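Local coordinates for chitin-binding domain 3 protein (Micromonospora aurantiaca ATCC 27029, PDB 5OPF), which probably cleaves cellulose or chitin oxidatively, acting as a copper-dependent lytic polysaccharide monooxygenase, at residues T167-V172 against C188-F193; R114-K119 against L134-Q139; G50-G55 against R74-R79. All blocks are in the same frame, centred on the assembly; numbering follows the deposited sequence.

How the interactions relate
From the N terminus, interaction 3 comes first: residues 50-55 meet 74-79 and close a loop of 18 residues, joining the short strand 52-54 to the short helix 75-78 near the copper site. Interaction 2 then pairs 114-119 with 134-139 across a connection that holds neither helix nor strand. Interaction 1 closes last, in the hairpin of strands 169-178 and 183-192. The three follow in series and neither nest nor cross, yet all reach one sheet. Interactions 1 and 2 touch there, Thr118 OG1 lying 2.7 Å from His170 ND1, whereas interaction 3 joins the far end of that sheet, about 23 Å from interaction 1 between centres.

Interaction 1 (T167-V172 against C188-F193); sequences TGRHVV and CSDVDF
The rings of His170 and Phe193 meet obliquely, their planes 74° apart. His170 CB lies at the rim of the phenyl ring, 3.8 Å from Phe193 CE2 and close to its plane, and Gly168 O sits at the same ring's edge. With CG anti to its carbonyl carbon (chi1 -82°), the imidazole swings beside the backbone N, where ND1 bonds to Thr118 OG1 and NE2 to Gln120 OE1. The guanidinium of Arg169 has Asp190 OD1 near its plane at an edge, but NH1 and OD1 stay 4.3 Å apart, beyond a salt bridge; a water accepts from NH1, which also bonds to Trp89 O, and donates to OD1 and His170 O, while Asp190 OD2 pairs with Arg10. Arg169, His170 and Asp190 sit on the antiparallel beta hairpin of strands 169-178 and 183-192, part of the immunoglobulin-like beta-sandwich of these enzymes. His170 with Val191 and Val172 with Ser189 are the hydrogen-bonded pairs of this part of it, Val172 N reaching Ser189 O at 2.8 Å. The side chains of Val172 and Val191 cross at about a right angle, Val172 CG2 lying 3.8 Å from Val191 CG1. Phe193 N bonds to Gly168 O at 2.9 Å. Asp192 OD1 rests 3.3 Å from Gly168 CA and takes the amide of Gly194; a leucine in its place would probably leave that amide without its acceptor and the C-terminal end freer to move.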
ATOM      1  N   THR A 167      16.903  -9.086   1.077  1.00  6.79           N
ATOM      2  CA  THR A 167      17.005  -9.752  -0.214  1.00  6.87           C
ATOM      3  C   THR A 167      15.695 -10.478  -0.470  1.00  6.54           C
ATOM      4  O   THR A 167      15.015 -10.920   0.464  1.00  6.83           O
ATOM      5  CB  THR A 167      18.184 -10.750  -0.290  1.00  7.26           C
ATOM      6  OG1 THR A 167      18.001 -11.782   0.688  1.00  7.56           O
ATOM      7  CG2 THR A 167      19.506 -10.029  -0.071  1.00  7.67           C
ATOM      8  N   GLY A 168      15.328 -10.579  -1.743  1.00  6.52           N
ATOM      9  CA  GLY A 168      14.136 -11.320  -2.107  1.00  6.31           C
ATOM     10  C   GLY A 168      12.834 -10.595  -1.774  1.00  5.97           C
ATOM     11  O   GLY A 168      12.775  -9.373  -1.578  1.00  5.88           O
ATOM     12  N   ARG A 169      11.769 -11.397  -1.727  1.00  5.83           N
ATOM     13  CA  ARG A 169      10.404 -10.899  -1.586  1.00  5.57           C
ATOM     14  C   ARG A 169      10.162 -10.282  -0.215  1.00  5.43           C
ATOM     15  O   ARG A 169      10.470 -10.886   0.822  1.00  5.83           O
ATOM     16  CB  ARG A 169       9.432 -12.060  -1.783  1.00  5.96           C
ATOM     17  CG  ARG A 169       7.977 -11.733  -1.496  1.00  6.03           C
ATOM     18  CD  ARG A 169       7.065 -12.922  -1.692  1.00  6.95           C
ATOM     19  NE  ARG A 169       6.782 -13.262  -3.082  1.00  6.78           N
ATOM     20  CZ  ARG A 169       5.795 -12.714  -3.793  1.00  6.61           C
ATOM     21  NH1 ARG A 169       5.031 -11.776  -3.256  1.00  6.85           N
ATOM     22  NH2 ARG A 169       5.552 -13.114  -5.030  1.00  8.00           N
ATOM     23  N   HIS A 170       9.541  -9.099  -0.225  1.00  5.28           N
ATOM     24  CA  HIS A 170       9.228  -8.319   0.969  1.00  5.17           C
ATOM     25  C   HIS A 170       7.930  -7.548   0.748  1.00  5.00           C
ATOM     26  O   HIS A 170       7.363  -7.549  -0.347  1.00  5.22           O
ATOM     27  CB  HIS A 170      10.413  -7.409   1.328  1.00  5.30           C
ATOM     28  CG  HIS A 170      11.458  -8.133   2.089  1.00  5.50           C
ATOM     29  ND1 HIS A 170      11.268  -8.462   3.412  1.00  5.73           N
ATOM     30  CD2 HIS A 170      12.651  -8.655   1.716  1.00  5.73           C
ATOM     31  CE1 HIS A 170      12.320  -9.144   3.827  1.00  5.85           C
ATOM     32  NE2 HIS A 170      13.168  -9.283   2.820  1.00  6.13           N
ATOM     33  N   VAL A 171       7.462  -6.896   1.814  1.00  4.93           N
ATOM     34  CA  VAL A 171       6.314  -6.003   1.746  1.00  4.88           C
ATOM     35  C   VAL A 171       6.718  -4.646   2.310  1.00  4.81           C
ATOM     36  O   VAL A 171       7.339  -4.563   3.378  1.00  5.65           O
ATOM     37  CB  VAL A 171       5.099  -6.575   2.507  1.00  5.11           C
ATOM     38  CG1 VAL A 171       3.892  -5.656   2.371  1.00  6.50           C
ATOM     39  CG2 VAL A 171       4.740  -7.972   1.992  1.00  6.54           C
ATOM     40  N   VAL A 172       6.372  -3.591   1.578  1.00  4.76           N
ATOM     41  CA  VAL A 172       6.443  -2.212   2.040  1.00  4.78           C
ATOM     42  C   VAL A 172       5.066  -1.845   2.583  1.00  5.02           C
ATOM     43  O   VAL A 172       4.036  -2.154   1.975  1.00  5.38           O
ATOM     44  CB  VAL A 172       6.833  -1.271   0.882  1.00  5.27           C
ATOM     45  CG1 VAL A 172       7.038   0.152   1.388  1.00  5.37           C
ATOM     46  CG2 VAL A 172       8.080  -1.769   0.153  1.00  7.15           C
ATOM     47  N   CYS A 188      -0.092  -1.502   1.399  1.00  4.81           N
ATOM     48  CA  CYS A 188       0.899  -2.569   1.243  1.00  5.39           C
ATOM     49  C   CYS A 188       1.361  -2.622  -0.199  1.00  4.63           C
ATOM     50  O   CYS A 188       0.518  -2.628  -1.104  1.00  5.38           O
ATOM     51  CB  CYS A 188       0.283  -3.927   1.577  1.00  6.08           C
ATOM     52  SG  CYS A 188      -0.046  -4.167   3.311  1.00  6.30           S
ATOM     53  N   SER A 189       2.678  -2.711  -0.413  1.00  4.74           N
ATOM     54  CA  SER A 189       3.245  -2.910  -1.748  1.00  4.97           C
ATOM     55  C   SER A 189       4.200  -4.099  -1.727  1.00  4.74           C
ATOM     56  O   SER A 189       5.133  -4.138  -0.910  1.00  5.44           O
ATOM     57  CB  SER A 189       4.047  -1.694  -2.226  1.00  5.23           C
ATOM     58  OG  SER A 189       3.255  -0.528  -2.246  1.00  5.29           O
ATOM     59  N   ASP A 190       3.998  -5.045  -2.640  1.00  4.82           N
ATOM     60  CA  ASP A 190       4.887  -6.194  -2.743  1.00  5.11           C
ATOM     61  C   ASP A 190       6.098  -5.856  -3.599  1.00  5.03           C
ATOM     62  O   ASP A 190       5.972  -5.340  -4.714  1.00  5.28           O
ATOM     63  CB  ASP A 190       4.122  -7.389  -3.303  1.00  5.16           C
ATOM     64  CG  ASP A 190       2.953  -7.762  -2.425  1.00  5.26           C
ATOM     65  OD1 ASP A 190       3.214  -8.355  -1.352  1.00  6.02           O
ATOM     66  OD2 ASP A 190       1.784  -7.428  -2.796  1.00  5.42           O
ATOM     67  N   VAL A 191       7.283  -6.142  -3.057  1.00  5.08           N
ATOM     68  CA  VAL A 191       8.537  -5.815  -3.721  1.00  5.42           C
ATOM     69  C   VAL A 191       9.486  -6.998  -3.638  1.00  5.43           C
ATOM     70  O   VAL A 191       9.307  -7.921  -2.841  1.00  5.49           O
ATOM     71  CB  VAL A 191       9.205  -4.548  -3.134  1.00  5.65           C
ATOM     72  CG1 VAL A 191       8.287  -3.353  -3.272  1.00  6.20           C
ATOM     73  CG2 VAL A 191       9.623  -4.766  -1.687  1.00  6.14           C
ATOM     74  N   ASP A 192      10.527  -6.954  -4.461  1.00  5.69           N
ATOM     75  CA  ASP A 192      11.594  -7.944  -4.406  1.00  5.89           C
ATOM     76  C   ASP A 192      12.903  -7.173  -4.443  1.00  6.14           C
ATOM     77  O   ASP A 192      13.194  -6.490  -5.432  1.00  6.76           O
ATOM     78  CB  ASP A 192      11.472  -8.930  -5.568  1.00  6.98           C
ATOM     79  CG  ASP A 192      12.390 -10.133  -5.417  1.00  6.58           C
ATOM     80  OD1 ASP A 192      13.561  -9.961  -5.013  1.00  7.78           O
ATOM     81  OD2 ASP A 192      11.935 -11.269  -5.702  1.00  8.60           O
ATOM     82  N   PHE A 193      13.678  -7.259  -3.362  1.00  6.39           N
ATOM     83  CA  PHE A 193      14.952  -6.559  -3.232  1.00  6.94           C
ATOM     84  C   PHE A 193      16.074  -7.195  -4.047  1.00  8.23           C
ATOM     85  O   PHE A 193      17.204  -6.685  -4.039  1.00  9.88           O
ATOM     86  CB  PHE A 193      15.334  -6.432  -1.744  1.00  7.56           C
ATOM     87  CG  PHE A 193      14.572  -5.351  -1.020  1.00  6.75           C
ATOM     88  CD1 PHE A 193      15.067  -4.066  -0.984  1.00  7.49           C
ATOM     89  CD2 PHE A 193      13.371  -5.611  -0.392  1.00  7.35           C
ATOM     90  CE1 PHE A 193      14.380  -3.048  -0.346  1.00  7.56           C
ATOM     91  CE2 PHE A 193      12.672  -4.600   0.254  1.00  6.96           C
ATOM     92  CZ  PHE A 193      13.172  -3.309   0.274  1.00  6.95           C
TER
HETATM   93  O   HOH W   1       5.531  -9.765  -1.187  1.00  6.39           O
HETATM   94  O   HOH W   2       3.593   0.838   0.291  1.00  6.32           O

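Interaction 2 (R114-K119 against L134-Q139); sequences RVYVTK and LELVGQ
Leu136 lays its CD1 methyl over one face of the Tyr116 ring, 4.0 Å from the centroid and displaced toward the rim, in a CH-pi contact. The tyrosine takes up this position with CG anti to its carbonyl carbon (chi1 -63°), and Leu136 CB also comes 3.7 Å from Tyr116 CE2. On this face of the sheet, Leu134 packs its CB against Tyr116 CB and sends CD2 to the methyl of Thr118, whose hydroxyl is engaged by His170. Farther along, Arg114 and Gln139 run side by side in extended form. Arg114 NE donates to Gln139 OE1 at 2.9 Å, with an angle of 148° at the hydrogen and the two flat groups turned 71° apart. On the other face lie Val115 and Val117; Val137, at the bulge, puts CG2, set between its backbone N and carbonyl carbon, 3.6 Å from Val117 CG2 and near Val115 O. Val115 packs on strands 97-104 and 154-162, the other sheet of the sandwich, and Val117 on Phe98 of the former. Between the antiparallel strands the register slips by one in a classic beta bulge: Val115 O accepts from Val137 N at 2.8 Å and from Gly138 N at 3.1 Å. Val117 and Glu135 resume the regular pairing with mutual backbone bonds. The chemistry thus divides by face: Val115 and Val117 are buried, sharing their side with the charged Glu135, which Arg166 meets; on the other, apolar contacts of Tyr116 run from buried Leu134 to exposed Leu136, with the Arg114-Gln139 bond beyond them. Val115 O, by accepting twice, satisfies both bulge amides.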
ATOM      1  N   ARG A 114       4.809   7.605   6.542  1.00  5.19           N
ATOM      2  CA  ARG A 114       5.767   6.669   7.111  1.00  5.64           C
ATOM      3  C   ARG A 114       5.878   5.460   6.196  1.00  4.94           C
ATOM      4  O   ARG A 114       4.866   4.929   5.731  1.00  6.13           O
ATOM      5  CB  ARG A 114       5.326   6.232   8.508  1.00  5.63           C
ATOM      6  CG  ARG A 114       5.399   7.350   9.517  1.00  6.69           C
ATOM      7  CD  ARG A 114       4.726   7.026  10.848  1.00  7.77           C
ATOM      8  NE  ARG A 114       4.715   8.211  11.700  1.00  8.04           N
ATOM      9  CZ  ARG A 114       3.880   8.418  12.711  1.00  7.91           C
ATOM     10  NH1 ARG A 114       2.992   7.500  13.059  1.00  8.52           N
ATOM     11  NH2 ARG A 114       3.931   9.565  13.366  1.00  9.64           N
ATOM     12  N   VAL A 115       7.113   5.024   5.950  1.00  5.60           N
ATOM     13  CA  VAL A 115       7.406   3.859   5.117  1.00  5.29           C
ATOM     14  C   VAL A 115       8.090   2.802   5.976  1.00  5.14           C
ATOM     15  O   VAL A 115       9.168   3.045   6.541  1.00  6.04           O
ATOM     16  CB  VAL A 115       8.276   4.227   3.904  1.00  6.05           C
ATOM     17  CG1 VAL A 115       8.633   2.978   3.081  1.00  6.86           C
ATOM     18  CG2 VAL A 115       7.587   5.266   3.034  1.00  6.89           C
ATOM     19  N   TYR A 116       7.463   1.633   6.054  1.00  5.28           N
ATOM     20  CA  TYR A 116       7.985   0.467   6.749  1.00  5.35           C
ATOM     21  C   TYR A 116       8.312  -0.616   5.722  1.00  5.37           C
ATOM     22  O   TYR A 116       7.664  -0.716   4.675  1.00  5.62           O
ATOM     23  CB  TYR A 116       6.924  -0.113   7.708  1.00  5.45           C
ATOM     24  CG  TYR A 116       6.502   0.820   8.814  1.00  5.52           C
ATOM     25  CD1 TYR A 116       5.499   1.759   8.626  1.00  5.89           C
ATOM     26  CD2 TYR A 116       7.113   0.767  10.052  1.00  6.17           C
ATOM     27  CE1 TYR A 116       5.134   2.620   9.632  1.00  7.41           C
ATOM     28  CE2 TYR A 116       6.748   1.632  11.069  1.00  8.42           C
ATOM     29  CZ  TYR A 116       5.759   2.559  10.845  1.00  6.92           C
ATOM     30  OH  TYR A 116       5.382   3.439  11.848  1.00 11.52           O
ATOM     31  N   VAL A 117       9.295  -1.465   6.034  1.00  5.17           N
ATOM     32  CA  VAL A 117       9.591  -2.642   5.226  1.00  5.87           C
ATOM     33  C   VAL A 117       9.737  -3.839   6.151  1.00  5.31           C
ATOM     34  O   VAL A 117      10.315  -3.743   7.241  1.00  5.79           O
ATOM     35  CB  VAL A 117      10.852  -2.452   4.353  1.00  6.08           C
ATOM     36  CG1 VAL A 117      11.256  -3.743   3.641  1.00  8.36           C
ATOM     37  CG2 VAL A 117      10.625  -1.346   3.330  1.00  7.97           C
ATOM     38  N   THR A 118       9.260  -4.989   5.683  1.00  5.18           N
ATOM     39  CA  THR A 118       9.391  -6.226   6.429  1.00  5.43           C
ATOM     40  C   THR A 118      10.856  -6.585   6.659  1.00  6.00           C
ATOM     41  O   THR A 118      11.752  -6.248   5.873  1.00  6.24           O
ATOM     42  CB  THR A 118       8.635  -7.365   5.727  1.00  5.71           C
ATOM     43  OG1 THR A 118       8.954  -7.397   4.334  1.00  5.58           O
ATOM     44  CG2 THR A 118       7.145  -7.163   5.878  1.00  5.89           C
ATOM     45  N   LYS A 119      11.080  -7.258   7.777  1.00  5.91           N
ATOM     46  CA  LYS A 119      12.397  -7.709   8.179  1.00  6.86           C
ATOM     47  C   LYS A 119      12.772  -9.002   7.460  1.00  6.61           C
ATOM     48  O   LYS A 119      11.924  -9.853   7.175  1.00  7.18           O
ATOM     49  CB  LYS A 119      12.396  -7.947   9.691  1.00  8.19           C
ATOM     50  CG  LYS A 119      12.114  -6.693  10.502  1.00  8.63           C
ATOM     51  CD  LYS A 119      11.598  -6.999  11.911  1.00  9.55           C
ATOM     52  CE  LYS A 119      11.201  -5.724  12.635  1.00 12.17           C
ATOM     53  NZ  LYS A 119      10.763  -5.992  14.037  1.00 12.28           N
ATOM     54  N   LEU A 134       7.569  -5.343  10.788  1.00  6.31           N
ATOM     55  CA  LEU A 134       7.884  -4.107  10.078  1.00  6.07           C
ATOM     56  C   LEU A 134       8.928  -3.271  10.810  1.00  6.35           C
ATOM     57  O   LEU A 134       8.900  -3.144  12.041  1.00  9.26           O
ATOM     58  CB  LEU A 134       6.631  -3.252   9.931  1.00  6.79           C
ATOM     59  CG  LEU A 134       5.549  -3.812   9.021  1.00  8.42           C
ATOM     60  CD1 LEU A 134       4.322  -2.912   9.098  1.00  9.67           C
ATOM     61  CD2 LEU A 134       6.023  -3.946   7.579  1.00  8.12           C
ATOM     62  N   GLU A 135       9.828  -2.666  10.043  1.00  5.98           N
ATOM     63  CA  GLU A 135      10.787  -1.684  10.532  1.00  6.86           C
ATOM     64  C   GLU A 135      10.541  -0.359   9.816  1.00  5.74           C
ATOM     65  O   GLU A 135      10.348  -0.331   8.592  1.00  5.97           O
ATOM     66  CB  GLU A 135      12.211  -2.162  10.216  1.00  7.24           C
ATOM     67  CG  GLU A 135      13.307  -1.224  10.680  1.00  9.11           C
ATOM     68  CD  GLU A 135      14.688  -1.673  10.285  1.00  9.46           C
ATOM     69  OE1 GLU A 135      14.830  -2.695   9.585  1.00 10.51           O
ATOM     70  OE2 GLU A 135      15.659  -1.000  10.698  1.00 13.01           O
ATOM     71  N   LEU A 136      10.560   0.744  10.564  1.00  6.56           N
ATOM     72  CA  LEU A 136      10.448   2.069   9.954  1.00  7.11           C
ATOM     73  C   LEU A 136      11.738   2.401   9.208  1.00  7.51           C
ATOM     74  O   LEU A 136      12.815   2.453   9.818  1.00  8.76           O
ATOM     75  CB  LEU A 136      10.183   3.118  11.033  1.00  8.14           C
ATOM     76  CG  LEU A 136       9.966   4.558  10.550  1.00  8.99           C
ATOM     77  CD1 LEU A 136       8.666   4.715   9.786  1.00  9.11           C
ATOM     78  CD2 LEU A 136      10.015   5.518  11.731  1.00 12.51           C
ATOM     79  N   VAL A 137      11.635   2.655   7.895  1.00  6.82           N
ATOM     80  CA  VAL A 137      12.811   2.862   7.051  1.00  7.57           C
ATOM     81  C   VAL A 137      12.766   4.153   6.235  1.00  7.17           C
ATOM     82  O   VAL A 137      13.753   4.490   5.573  1.00  7.68           O
ATOM     83  CB  VAL A 137      13.078   1.658   6.126  1.00  7.97           C
ATOM     84  CG1 VAL A 137      13.411   0.410   6.930  1.00  8.16           C
ATOM     85  CG2 VAL A 137      11.899   1.400   5.192  1.00  8.63           C
ATOM     86  N   GLY A 138      11.649   4.884   6.270  1.00  7.01           N
ATOM     87  CA  GLY A 138      11.594   6.215   5.685  1.00  7.58           C
ATOM     88  C   GLY A 138      10.434   6.978   6.273  1.00  7.27           C
ATOM     89  O   GLY A 138       9.478   6.383   6.770  1.00  7.37           O
ATOM     90  N   GLN A 139      10.538   8.307   6.274  1.00  8.05           N
ATOM     91  CA  GLN A 139       9.483   9.123   6.875  1.00  9.17           C
ATOM     92  C   GLN A 139       9.642  10.563   6.419  1.00  9.98           C
ATOM     93  O   GLN A 139      10.757  11.095   6.425  1.00 11.84           O
ATOM     94  CB  GLN A 139       9.547   9.065   8.410  1.00 10.79           C
ATOM     95  CG  GLN A 139       8.437   9.846   9.138  1.00 12.57           C
ATOM     96  CD  GLN A 139       8.402   9.572  10.646  1.00 15.79           C
ATOM     97  OE1 GLN A 139       7.325   9.418  11.229  1.00 20.18           O
ATOM     98  NE2 GLN A 139       9.577   9.540  11.286  1.00 17.75           N
TER

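Interaction 3 (G50-G55 against R74-R79); sequences GLFREG and RTQSGR
Side-chain donors of Gln76 and Thr75 grip two backbone carbonyls of residues 50-55. Gln76 NE2 spends both its N-H groups there, giving one to Gly50 O at 2.7 Å, from almost straight beyond the C=O, and the other to Phe52 O at 3.0 Å, the latter lying in the amide plane with an angle of 165° at the hydrogen. Thr75 OG1, anti to its backbone N (chi1 -165°), also donates to Phe52 O, at 2.7 Å, giving this oxygen two side-chain donors. One water donates to Gln76 OE1, satisfying the other end of the amide, accepts from Arg79 NH1 and bonds only weakly to Gly50 O; another accepts from Arg53 NH1, which also bonds to Gly72 O, and donates weakly to Arg74 O. Van der Waals contacts complete the interface. The amide nitrogen of Gln76 lies over the centre of the Phe52 ring, 3.6 Å above its plane, with ring and amide planes 43° apart. The side chains of Arg53 and Thr75 slide past each other in opposite directions, Arg53 CG lying 3.6 Å from Thr75 OG1, and the Thr75 methyl meets Leu51 CD2. Phe52 also meets the rings of His1 and Tyr185, about 6 Å from the copper ion, and through them lies in the second shell of the site, where His1 and His108 make the histidine brace characteristic of lytic polysaccharide monooxygenases and Tyr185 completes it.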
ATOM      1  N   GLY A  50      -9.001   5.002  -2.276  1.00  6.15           N
ATOM      2  CA  GLY A  50      -9.814   5.255  -1.099  1.00  6.91           C
ATOM      3  C   GLY A  50      -9.580   4.336   0.084  1.00  5.82           C
ATOM      4  O   GLY A  50     -10.494   4.106   0.879  1.00  6.75           O
ATOM      5  N   LEU A  51      -8.355   3.828   0.231  1.00  5.88           N
ATOM      6  CA  LEU A  51      -8.050   2.852   1.287  1.00  5.74           C
ATOM      7  C   LEU A  51      -7.664   3.588   2.576  1.00  5.89           C
ATOM      8  O   LEU A  51      -6.499   3.632   3.002  1.00  6.56           O
ATOM      9  CB  LEU A  51      -6.983   1.869   0.821  1.00  6.43           C
ATOM     10  CG  LEU A  51      -7.097   0.458   1.418  1.00  6.82           C
ATOM     11  CD1 LEU A  51      -6.104  -0.458   0.711  1.00  7.07           C
ATOM     12  CD2 LEU A  51      -6.895   0.434   2.926  1.00  7.25           C
ATOM     13  N   PHE A  52      -8.696   4.157   3.215  1.00  6.01           N
ATOM     14  CA  PHE A  52      -8.510   4.980   4.398  1.00  5.97           C
ATOM     15  C   PHE A  52      -9.438   4.579   5.534  1.00  6.28           C
ATOM     16  O   PHE A  52     -10.507   3.987   5.335  1.00  7.16           O
ATOM     17  CB  PHE A  52      -8.663   6.491   4.097  1.00  6.69           C
ATOM     18  CG  PHE A  52     -10.029   6.897   3.610  1.00  7.70           C
ATOM     19  CD1 PHE A  52     -11.079   7.084   4.496  1.00  8.75           C
ATOM     20  CD2 PHE A  52     -10.256   7.110   2.259  1.00  8.56           C
ATOM     21  CE1 PHE A  52     -12.325   7.466   4.037  1.00 10.90           C
ATOM     22  CE2 PHE A  52     -11.506   7.491   1.802  1.00 11.39           C
ATOM     23  CZ  PHE A  52     -12.530   7.669   2.693  1.00 11.51           C
ATOM     24  N   ARG A  53      -8.999   4.969   6.736  1.00  6.84           N
ATOM     25  CA  ARG A  53      -9.821   5.071   7.930  1.00  7.44           C
ATOM     26  C   ARG A  53      -9.944   6.545   8.296  1.00  6.65           C
ATOM     27  O   ARG A  53      -9.192   7.393   7.794  1.00  7.17           O
ATOM     28  CB  ARG A  53      -9.186   4.340   9.115  1.00  7.25           C
ATOM     29  CG  ARG A  53      -8.966   2.842   8.913  1.00  7.54           C
ATOM     30  CD  ARG A  53      -8.503   2.160  10.202  1.00  8.65           C
ATOM     31  NE  ARG A  53      -9.601   2.053  11.150  1.00  9.37           N
ATOM     32  CZ  ARG A  53     -10.515   1.090  11.147  1.00 10.24           C
ATOM     33  NH1 ARG A  53     -10.454   0.087  10.279  1.00 11.83           N
ATOM     34  NH2 ARG A  53     -11.493   1.122  12.040  1.00 15.24           N
ATOM     35  N   GLU A  54     -10.914   6.850   9.163  1.00  8.14           N
ATOM     36  CA  GLU A  54     -11.050   8.184   9.735  1.00  8.45           C
ATOM     37  C   GLU A  54     -11.147   8.069  11.246  1.00  9.55           C
ATOM     38  O   GLU A  54     -11.645   7.074  11.776  1.00 11.07           O
ATOM     39  CB  GLU A  54     -12.262   8.935   9.150  1.00  8.68           C
ATOM     40  CG  GLU A  54     -12.018   9.282   7.685  1.00 10.66           C
ATOM     41  CD  GLU A  54     -13.143  10.017   6.999  1.00 12.43           C
ATOM     42  OE1 GLU A  54     -14.158  10.315   7.660  1.00 17.42           O
ATOM     43  OE2 GLU A  54     -12.989  10.307   5.789  1.00 12.79           O
ATOM     44  N   GLY A  55     -10.627   9.078  11.938  1.00  8.31           N
ATOM     45  CA  GLY A  55     -10.719   9.139  13.388  1.00  9.93           C
ATOM     46  C   GLY A  55      -9.725   8.289  14.150  1.00  9.34           C
ATOM     47  O   GLY A  55      -9.916   8.067  15.348  1.00 11.00           O
ATOM     48  N   ARG A  74      -9.734  -3.839   7.890  1.00  6.91           N
ATOM     49  CA  ARG A  74     -11.033  -4.148   7.297  1.00  7.15           C
ATOM     50  C   ARG A  74     -11.904  -2.898   7.214  1.00  7.71           C
ATOM     51  O   ARG A  74     -13.111  -2.931   7.452  1.00  8.85           O
ATOM     52  CB  ARG A  74     -11.732  -5.304   8.019  1.00  7.20           C
ATOM     53  CG  ARG A  74     -10.863  -6.555   8.034  1.00  8.64           C
ATOM     54  CD  ARG A  74     -11.590  -7.788   8.549  1.00  8.64           C
ATOM     55  NE  ARG A  74     -10.636  -8.871   8.717  1.00  8.35           N
ATOM     56  CZ  ARG A  74     -10.502  -9.625   9.801  1.00  7.95           C
ATOM     57  NH1 ARG A  74     -11.330  -9.498  10.827  1.00  9.45           N
ATOM     58  NH2 ARG A  74      -9.520 -10.509   9.856  1.00  8.27           N
ATOM     59  N   THR A  75     -11.279  -1.797   6.814  1.00  7.13           N
ATOM     60  CA  THR A  75     -11.963  -0.521   6.712  1.00  7.26           C
ATOM     61  C   THR A  75     -13.099  -0.571   5.689  1.00  8.24           C
ATOM     62  O   THR A  75     -13.144  -1.415   4.791  1.00  8.52           O
ATOM     63  CB  THR A  75     -10.966   0.592   6.380  1.00  8.31           C
ATOM     64  OG1 THR A  75     -11.593   1.848   6.641  1.00  8.07           O
ATOM     65  CG2 THR A  75     -10.461   0.533   4.921  1.00  8.55           C
ATOM     66  N   GLN A  76     -14.038   0.357   5.859  1.00 11.20           N
ATOM     67  CA  GLN A  76     -15.124   0.573   4.911  1.00 12.89           C
ATOM     68  C   GLN A  76     -15.888  -0.710   4.622  1.00 10.17           C
ATOM     69  O   GLN A  76     -16.052  -1.135   3.473  1.00 10.99           O
ATOM     70  CB  GLN A  76     -14.607   1.231   3.651  1.00 13.58           C
ATOM     71  CG  GLN A  76     -14.086   2.607   3.958  1.00 13.68           C
ATOM     72  CD  GLN A  76     -13.512   3.261   2.755  1.00 14.07           C
ATOM     73  OE1 GLN A  76     -14.118   3.238   1.683  1.00 14.32           O
ATOM     74  NE2 GLN A  76     -12.322   3.840   2.898  1.00 12.48           N
ATOM     75  N   SER A  77     -16.356  -1.324   5.701  1.00 12.84           N
ATOM     76  CA  SER A  77     -17.237  -2.476   5.630  1.00 12.36           C
ATOM     77  C   SER A  77     -16.599  -3.628   4.879  1.00 10.91           C
ATOM     78  O   SER A  77     -17.294  -4.424   4.245  1.00 13.13           O
ATOM     79  CB  SER A  77     -18.592  -2.114   5.022  1.00 16.30           C
ATOM     80  OG  SER A  77     -19.217  -1.086   5.769  1.00 20.54           O
ATOM     81  N   GLY A  78     -15.279  -3.730   4.943  1.00  9.82           N
ATOM     82  CA  GLY A  78     -14.586  -4.870   4.379  1.00 10.18           C
ATOM     83  C   GLY A  78     -14.256  -4.783   2.905  1.00  8.72           C
ATOM     84  O   GLY A  78     -13.850  -5.790   2.322  1.00  8.55           O
ATOM     85  N   ARG A  79     -14.371  -3.601   2.293  1.00  8.59           N
ATOM     86  CA  ARG A  79     -14.135  -3.456   0.862  1.00  7.66           C
ATOM     87  C   ARG A  79     -12.796  -4.042   0.428  1.00  7.33           C
ATOM     88  O   ARG A  79     -12.694  -4.620  -0.663  1.00  8.11           O
ATOM     89  CB  ARG A  79     -14.221  -1.975   0.481  1.00  8.52           C
ATOM     90  CG  ARG A  79     -13.781  -1.662  -0.941  1.00  9.43           C
ATOM     91  CD  ARG A  79     -14.114  -0.244  -1.335  1.00  9.88           C
ATOM     92  NE  ARG A  79     -15.543  -0.142  -1.620  1.00 13.39           N
ATOM     93  CZ  ARG A  79     -16.173   0.962  -2.008  1.00 14.52           C
ATOM     94  NH1 ARG A  79     -15.514   2.106  -2.135  1.00 16.41           N
ATOM     95  NH2 ARG A  79     -17.474   0.917  -2.269  1.00 17.57           N
TER
HETATM   96  O   HOH W   3     -13.247   3.259  -0.852  1.00 12.78           O
HETATM   97  O   HOH W   4     -13.213  -1.387  10.293  1.00 27.09           O